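Putative citrate lyase, alfa subunit (Streptococcus mutans, PDB 2HJ0) is a putative alpha-subunit protein of the citrate lyase (CitF) family, with an alpha/beta fold built on two mixed beta sheets. Local coordinates at residues A[451-454]-A[455-458]; A[78-81]-A[82-86]; A[313-316]-A[317-321]. All coordinates share one frame; numbering follows the deposited sequence.

Contact 1: A[451-454]-A[455-458]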
loop_
_atom_site.group_PDB
_atom_site.type_symbol
_atom_site.label_atom_id
_atom_site.label_comp_id
_atom_site.label_asym_id
_atom_site.label_seq_id
_atom_site.Cartn_x
_atom_site.Cartn_y
_atom_site.Cartn_z
ATOM N N PRO A 451 34.664 -12.048 -18.550
ATOM C CA PRO A 451 35.832 -11.158 -18.546
ATOM C C PRO A 451 35.445 -9.716 -18.245
ATOM O O PRO A 451 36.294 -8.863 -17.974
ATOM C CB PRO A 451 36.392 -11.326 -19.954
ATOM C CG PRO A 451 35.171 -11.605 -20.764
ATOM C CD PRO A 451 34.448 -12.611 -19.893
ATOM N N ASN A 452 34.147 -9.457 -18.298
ATOM C CA ASN A 452 33.627 -8.136 -18.032
ATOM C C ASN A 452 33.739 -7.871 -16.537
ATOM O O ASN A 452 33.521 -6.755 -16.072
ATOM C CB ASN A 452 32.175 -8.071 -18.477
ATOM C CG ASN A 452 31.699 -6.663 -18.659
ATOM O OD1 ASN A 452 32.258 -5.909 -19.468
ATOM N ND2 ASN A 452 30.660 -6.286 -17.912
ATOM N N ARG A 453 34.073 -8.915 -15.786
ATOM C CA ARG A 453 34.229 -8.798 -14.340
ATOM C C ARG A 453 35.665 -9.144 -13.946
ATOM O O ARG A 453 35.920 -10.168 -13.309
ATOM C CB ARG A 453 33.265 -9.742 -13.603
ATOM C CG ARG A 453 31.802 -9.375 -13.680
ATOM C CD ARG A 453 31.538 -8.019 -13.074
ATOM N NE ARG A 453 31.857 -7.951 -11.652
ATOM C CZ ARG A 453 31.019 -8.267 -10.672
ATOM N NH1 ARG A 453 29.787 -8.682 -10.960
ATOM N NH2 ARG A 453 31.417 -8.156 -9.403
ATOM N N PRO A 454 36.626 -8.288 -14.320
ATOM C CA PRO A 454 38.024 -8.558 -13.977
ATOM C C PRO A 454 38.254 -8.654 -12.468
ATOM O O PRO A 454 39.185 -9.322 -12.013
ATOM C CB PRO A 454 38.763 -7.386 -14.611
ATOM C CG PRO A 454 37.771 -6.290 -14.520
ATOM C CD PRO A 454 36.493 -6.963 -14.947
ATOM N N ASP A 455 37.410 -7.995 -11.683
ATOM C CA ASP A 455 37.585 -8.056 -10.239
ATOM C C ASP A 455 37.264 -9.461 -9.718
ATOM O O ASP A 455 37.760 -9.873 -8.666
ATOM C CB ASP A 455 36.682 -7.051 -9.539
ATOM C CG ASP A 455 35.226 -7.386 -9.702
ATOM O OD1 ASP A 455 34.463 -7.221 -8.731
ATOM O OD2 ASP A 455 34.836 -7.815 -10.807
ATOM N N LEU A 456 36.436 -10.196 -10.454
ATOM C CA LEU A 456 36.057 -11.540 -10.032
ATOM C C LEU A 456 37.084 -12.575 -10.476
ATOM O O LEU A 456 37.359 -13.550 -9.764
ATOM C CB LEU A 456 34.656 -11.885 -10.560
ATOM C CG LEU A 456 33.502 -11.692 -9.570
ATOM C CD1 LEU A 456 33.660 -10.403 -8.813
ATOM C CD2 LEU A 456 32.179 -11.722 -10.312
ATOM N N ILE A 457 37.663 -12.347 -11.650
ATOM C CA ILE A 457 38.676 -13.246 -12.172
ATOM C C ILE A 457 39.853 -13.325 -11.194
ATOM O O ILE A 457 40.406 -14.403 -10.965
ATOM C CB ILE A 457 39.164 -12.775 -13.551
ATOM C CG1 ILE A 457 38.090 -13.064 -14.582
ATOM C CG2 ILE A 457 40.449 -13.476 -13.924
ATOM C CD1 ILE A 457 38.346 -12.429 -15.909
ATOM N N GLU A 458 40.214 -12.188 -10.605
ATOM C CA GLU A 458 41.323 -12.148 -9.655
ATOM C C GLU A 458 40.931 -12.779 -8.328
ATOM O O GLU A 458 41.637 -13.645 -7.809
ATOM C CB GLU A 458 41.766 -10.709 -9.394
ATOM C CG GLU A 458 40.682 -9.877 -8.736
ATOM C CD GLU A 458 41.186 -8.569 -8.090
ATOM O OE1 GLU A 458 40.352 -7.880 -7.432
ATOM O OE2 GLU A 458 42.396 -8.235 -8.242
#
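This contact is the N-terminal end of helix 454-459, just after strand 447-449. R453 holds the N-cap position, and its side chain turns back on the first turn to meet D455 and L456. R453 and D455 form a two-pronged, side-on salt bridge. NE of R453 gives its hydrogen to OD2 of D455 at 3.1 Å. NH2 of R453 reaches OD1 of D455 at 3.3 Å, almost straight and in the guanidinium plane. Each oxygen uses its syn lone pair, and the guanidinium and carboxylate planes lie only 20° apart. The arginine chain gets there by folding at chi2 and chi3. On the aspartate, CG sits between the backbone N and the carbonyl carbon (chi1 66°), which brings the carboxylate round to the arginine.

L456 covers one guanidinium face. Its CD2 lies over the centre, 3.7 Å from CZ of R453. The flat group therefore has a charged partner at its edge and a methyl on a face. CD1 of I457 rests against P451, 3.9 Å from its CA.

The backbone closes the turn at one atom. O of R453 accepts from N of L456 at 2.9 Å and from N of I457 at 3.2 Å. A weaker bond follows, from N of E458 to O of P454 at 3.4 Å.

Outside the segments, NH1 of R453 makes a salt bridge with D439 and NH2 bonds to OH of Y269. I449 of strand 447-449 packs against L456 and I457. The arginine charge is thus shared between two carboxylates, an arrangement that would be expected to favour the ionised form of both acids and ties the helix start to the D439 loop.

Contact 2: A[78-81]-A[82-86]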
loop_
_atom_site.group_PDB
_atom_site.type_symbol
_atom_site.label_atom_id
_atom_site.label_comp_id
_atom_site.label_asym_id
_atom_site.label_seq_id
_atom_site.Cartn_x
_atom_site.Cartn_y
_atom_site.Cartn_z
ATOM N N TYR A 78 -8.165 -20.861 -12.298
ATOM C CA TYR A 78 -9.490 -21.007 -12.881
ATOM C C TYR A 78 -10.050 -19.656 -13.312
ATOM O O TYR A 78 -10.889 -19.592 -14.200
ATOM C CB TYR A 78 -10.452 -21.625 -11.876
ATOM C CG TYR A 78 -10.278 -23.103 -11.619
ATOM C CD1 TYR A 78 -10.992 -23.723 -10.598
ATOM C CD2 TYR A 78 -9.414 -23.886 -12.384
ATOM C CE1 TYR A 78 -10.856 -25.078 -10.333
ATOM C CE2 TYR A 78 -9.272 -25.259 -12.125
ATOM C CZ TYR A 78 -10.002 -25.843 -11.087
ATOM O OH TYR A 78 -9.870 -27.181 -10.777
ATOM N N VAL A 79 -9.584 -18.585 -12.670
ATOM C CA VAL A 79 -10.044 -17.228 -12.946
ATOM C C VAL A 79 -9.874 -16.779 -14.387
ATOM O O VAL A 79 -10.819 -16.280 -14.973
ATOM C CB VAL A 79 -9.340 -16.219 -12.022
ATOM C CG1 VAL A 79 -9.850 -14.814 -12.278
ATOM C CG2 VAL A 79 -9.562 -16.612 -10.578
HETATM N N MSE A 80 -8.687 -16.951 -14.959
HETATM C CA MSE A 80 -8.432 -16.550 -16.346
HETATM C C MSE A 80 -9.459 -17.140 -17.313
HETATM O O MSE A 80 -10.210 -16.400 -17.942
HETATM C CB MSE A 80 -7.028 -16.990 -16.785
HETATM C CG MSE A 80 -5.988 -15.864 -16.957
HETATM SE SE MSE A 80 -5.664 -15.197 -18.796
HETATM C CE MSE A 80 -4.188 -16.364 -19.334
ATOM N N ASN A 81 -9.485 -18.468 -17.422
ATOM C CA ASN A 81 -10.401 -19.154 -18.333
ATOM C C ASN A 81 -11.841 -18.817 -18.034
ATOM O O ASN A 81 -12.693 -18.797 -18.921
ATOM C CB ASN A 81 -10.240 -20.676 -18.253
ATOM C CG ASN A 81 -8.837 -21.137 -18.576
ATOM O OD1 ASN A 81 -8.134 -20.530 -19.385
ATOM N ND2 ASN A 81 -8.429 -22.230 -17.960
HETATM N N MSE A 82 -12.108 -18.560 -16.768
HETATM C CA MSE A 82 -13.447 -18.226 -16.323
HETATM C C MSE A 82 -13.915 -16.891 -16.919
HETATM O O MSE A 82 -14.889 -16.849 -17.669
HETATM C CB MSE A 82 -13.448 -18.153 -14.802
HETATM C CG MSE A 82 -14.784 -18.395 -14.146
HETATM SE SE MSE A 82 -14.532 -18.380 -12.242
HETATM C CE MSE A 82 -13.617 -20.054 -12.033
ATOM N N VAL A 83 -13.216 -15.808 -16.583
ATOM C CA VAL A 83 -13.577 -14.486 -17.076
ATOM C C VAL A 83 -13.623 -14.430 -18.598
ATOM O O VAL A 83 -14.660 -14.114 -19.185
ATOM C CB VAL A 83 -12.591 -13.417 -16.565
ATOM C CG1 VAL A 83 -12.945 -12.050 -17.127
ATOM C CG2 VAL A 83 -12.616 -13.382 -15.059
ATOM N N LEU A 84 -12.493 -14.739 -19.226
ATOM C CA LEU A 84 -12.377 -14.726 -20.677
ATOM C C LEU A 84 -13.535 -15.437 -21.363
ATOM O O LEU A 84 -14.166 -14.896 -22.272
ATOM C CB LEU A 84 -11.054 -15.370 -21.096
ATOM C CG LEU A 84 -9.995 -14.405 -21.616
ATOM C CD1 LEU A 84 -9.928 -13.168 -20.759
ATOM C CD2 LEU A 84 -8.664 -15.115 -21.653
ATOM N N ASP A 85 -13.825 -16.651 -20.921
ATOM C CA ASP A 85 -14.906 -17.409 -21.525
ATOM C C ASP A 85 -16.221 -16.645 -21.470
ATOM O O ASP A 85 -16.975 -16.615 -22.441
ATOM C CB ASP A 85 -15.045 -18.759 -20.834
ATOM C CG ASP A 85 -16.027 -19.661 -21.529
ATOM O OD1 ASP A 85 -17.247 -19.492 -21.296
ATOM O OD2 ASP A 85 -15.578 -20.532 -22.312
ATOM N N GLU A 86 -16.498 -16.011 -20.338
ATOM C CA GLU A 86 -17.730 -15.252 -20.206
ATOM C C GLU A 86 -17.676 -14.029 -21.122
ATOM O O GLU A 86 -18.701 -13.583 -21.640
ATOM C CB GLU A 86 -17.935 -14.827 -18.754
ATOM C CG GLU A 86 -19.338 -14.301 -18.464
ATOM C CD GLU A 86 -20.425 -15.326 -18.759
ATOM O OE1 GLU A 86 -21.347 -15.007 -19.546
ATOM O OE2 GLU A 86 -20.357 -16.448 -18.207
#
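M80 and L84 touch along the inward side of helix 79-89, the helix of a beta-alpha-beta unit with strands 66-69 and 95-99. The packed part of the contact is this face. SE of the selenomethionine M80 lies 4.1 Å from CD2 of L84. The two side chains run side by side and point the same way. F69 and I97, one from each strand, touch both of them, so the pair packs between helix and sheet. V79 and V83 make a second pair one residue back. CG1 of V79 is 4.2 Å from CG2 of V83, again side by side, and F69 also meets V83.

The other side is more open. Y78, N81, M82 and D85 are partly exposed. The polar ends of N81 and D85 find partners elsewhere. ND2 of N81 bonds to O of V105, and OD1 of D85 makes a salt bridge with K89. Neither group reaches across this contact.

Backbone bonds run through both sides alike. N of V83 meets O of V79 at 2.9 Å, nearly straight, and N of L84 meets O of M80 at 3.1 Å. N of D85 bonds to O of N81 at 3.1 Å. The first turn starts at Y78, the N-cap residue, whose O accepts from N of M82 at 3.0 Å. Just ahead, D77 accepts from N of M80 and, weakly, from N of V79.

M82, also a selenomethionine, doubles back over this start while touching I52 of helix 52-58. Its chain is extended to SE and then bends at chi3 (-72°). That bend carries CE back along the helix to the tyrosine, where it rests 3.5 Å from CB of Y78.

Contact 3: A[313-316]-A[317-321]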
loop_
_atom_site.group_PDB
_atom_site.type_symbol
_atom_site.label_atom_id
_atom_site.label_comp_id
_atom_site.label_asym_id
_atom_site.label_seq_id
_atom_site.Cartn_x
_atom_site.Cartn_y
_atom_site.Cartn_z
HETATM N N MSE A 313 13.698 -22.431 1.685
HETATM C CA MSE A 313 13.868 -21.079 2.181
HETATM C C MSE A 313 13.253 -20.919 3.568
HETATM O O MSE A 313 13.829 -20.270 4.436
HETATM C CB MSE A 313 13.236 -20.095 1.203
HETATM C CG MSE A 313 14.114 -18.903 0.964
HETATM SE SE MSE A 313 15.924 -19.489 0.530
HETATM C CE MSE A 313 16.040 -18.626 -1.225
ATOM N N VAL A 314 12.084 -21.521 3.765
ATOM C CA VAL A 314 11.411 -21.453 5.044
ATOM C C VAL A 314 12.288 -22.188 6.039
ATOM O O VAL A 314 12.472 -21.761 7.182
ATOM C CB VAL A 314 10.040 -22.145 4.994
ATOM C CG1 VAL A 314 9.296 -21.945 6.315
ATOM C CG2 VAL A 314 9.233 -21.609 3.836
ATOM N N GLU A 315 12.841 -23.297 5.580
ATOM C CA GLU A 315 13.720 -24.115 6.399
ATOM C C GLU A 315 14.821 -23.227 6.971
ATOM O O GLU A 315 15.031 -23.211 8.173
ATOM C CB GLU A 315 14.333 -25.229 5.546
ATOM C CG GLU A 315 14.339 -26.615 6.173
ATOM C CD GLU A 315 13.154 -27.481 5.755
ATOM O OE1 GLU A 315 12.028 -27.289 6.270
ATOM O OE2 GLU A 315 13.356 -28.365 4.896
ATOM N N LEU A 316 15.508 -22.476 6.116
ATOM C CA LEU A 316 16.584 -21.606 6.574
ATOM C C LEU A 316 16.138 -20.503 7.522
ATOM O O LEU A 316 16.873 -20.120 8.437
ATOM C CB LEU A 316 17.302 -20.969 5.388
ATOM C CG LEU A 316 18.193 -21.871 4.527
ATOM C CD1 LEU A 316 18.657 -21.076 3.311
ATOM C CD2 LEU A 316 19.397 -22.370 5.327
ATOM N N LEU A 317 14.942 -19.973 7.296
ATOM C CA LEU A 317 14.418 -18.907 8.145
ATOM C C LEU A 317 14.146 -19.434 9.557
ATOM O O LEU A 317 14.249 -18.694 10.533
ATOM C CB LEU A 317 13.122 -18.336 7.551
ATOM C CG LEU A 317 12.501 -17.212 8.393
ATOM C CD1 LEU A 317 13.230 -15.909 8.103
ATOM C CD2 LEU A 317 11.016 -17.072 8.108
ATOM N N GLU A 318 13.800 -20.716 9.658
ATOM C CA GLU A 318 13.514 -21.310 10.952
ATOM C C GLU A 318 14.804 -21.713 11.674
ATOM O O GLU A 318 14.899 -21.578 12.885
ATOM C CB GLU A 318 12.565 -22.504 10.784
ATOM C CG GLU A 318 11.364 -22.174 9.897
ATOM C CD GLU A 318 10.017 -22.597 10.473
ATOM O OE1 GLU A 318 8.975 -22.262 9.852
ATOM O OE2 GLU A 318 9.989 -23.259 11.542
ATOM N N GLU A 319 15.802 -22.185 10.935
ATOM C CA GLU A 319 17.068 -22.581 11.536
ATOM C C GLU A 319 17.860 -21.346 11.959
ATOM O O GLU A 319 18.980 -21.436 12.461
ATOM C CB GLU A 319 17.893 -23.399 10.539
ATOM C CG GLU A 319 17.273 -24.734 10.166
ATOM C CD GLU A 319 18.078 -25.513 9.122
ATOM O OE1 GLU A 319 17.732 -26.701 8.878
ATOM O OE2 GLU A 319 19.043 -24.942 8.546
ATOM N N GLY A 320 17.272 -20.178 11.749
ATOM C CA GLY A 320 17.949 -18.947 12.108
ATOM C C GLY A 320 19.138 -18.605 11.221
ATOM O O GLY A 320 19.996 -17.823 11.622
ATOM N N LEU A 321 19.201 -19.174 10.018
ATOM C CA LEU A 321 20.311 -18.887 9.120
ATOM C C LEU A 321 20.075 -17.667 8.236
ATOM O O LEU A 321 21.015 -17.085 7.689
ATOM C CB LEU A 321 20.620 -20.091 8.249
ATOM C CG LEU A 321 21.761 -20.969 8.765
ATOM C CD1 LEU A 321 21.356 -21.649 10.064
ATOM C CD2 LEU A 321 22.084 -22.006 7.691
HETATM O O HOH W 1 14.484 -26.033 9.483
#
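L316 and L321 meet where helix 311-318 ends and the chain turns into strand 322-327. The apolar contact comes first. CD2 of L316 lies 3.6 Å from CD2 of L321, the two side chains meeting at a slant. M295 and I296 of helix 282-297 also touch L321, and V322 touches L316, so the pair belongs to the packing between that helix and the sheet.

The backbone bonds change pattern at the end. N of L317 bonds to O of M313 at 3.1 Å and N of E319 to O of E315 at 3.0 Å, both ordinary helical steps. N of E318 bonds to O of V314 and has a weak second approach to O of E315. Then N of L321 reaches five residues back to O of L316, at 3.0 Å. G320 lies inside this wider turn with positive phi (71°). A six-to-one bond, a positive-phi glycine and an apolar pair bracketing the turn are features of a Schellman-type helix end.

The acidic side chains lie on the outer side. E318 runs alongside V314, with OE1 3.6 Å from CG1 of V314. It bends at chi2 (-132°), and OE1 makes its salt bridge with R341 of helix 333-341. E319 is extended beyond CG, and its OE2 pairs with R292 of helix 282-297. One water donates to O of E315 at 3.2 Å and, weakly, to OE1 of E319 at 3.4 Å.

E318 and E319, if ionised, would put negative charge at the C-terminal end of the helix, which is probably unfavourable alone. R341 and R292 should offset part of that cost, and they link the helix end to both neighbouring helices.

Along the chain the order is contact 2, contact 3, contact 1, all within the CitF family region. Contact 2 belongs to the ten-strand sheet, on the helix between strands 66-69 and 95-99. Contacts 3 and 1 belong to the nine-strand sheet: helix 311-318 lies between strands 302-305 and 322-327 along the chain, and helix 454-459 links strands 447-449 and 467-468 at the sheet's other end. Centres of contacts 1 and 3 are about 32 Å apart, and those of 2 and 3 about 38 Å. Contacts 1 and 2 lie on opposite sides of the chain's centre, about 50 Å apart. None touch. Each is therefore a local feature of its own connecting helix: two helix starts and one helix end.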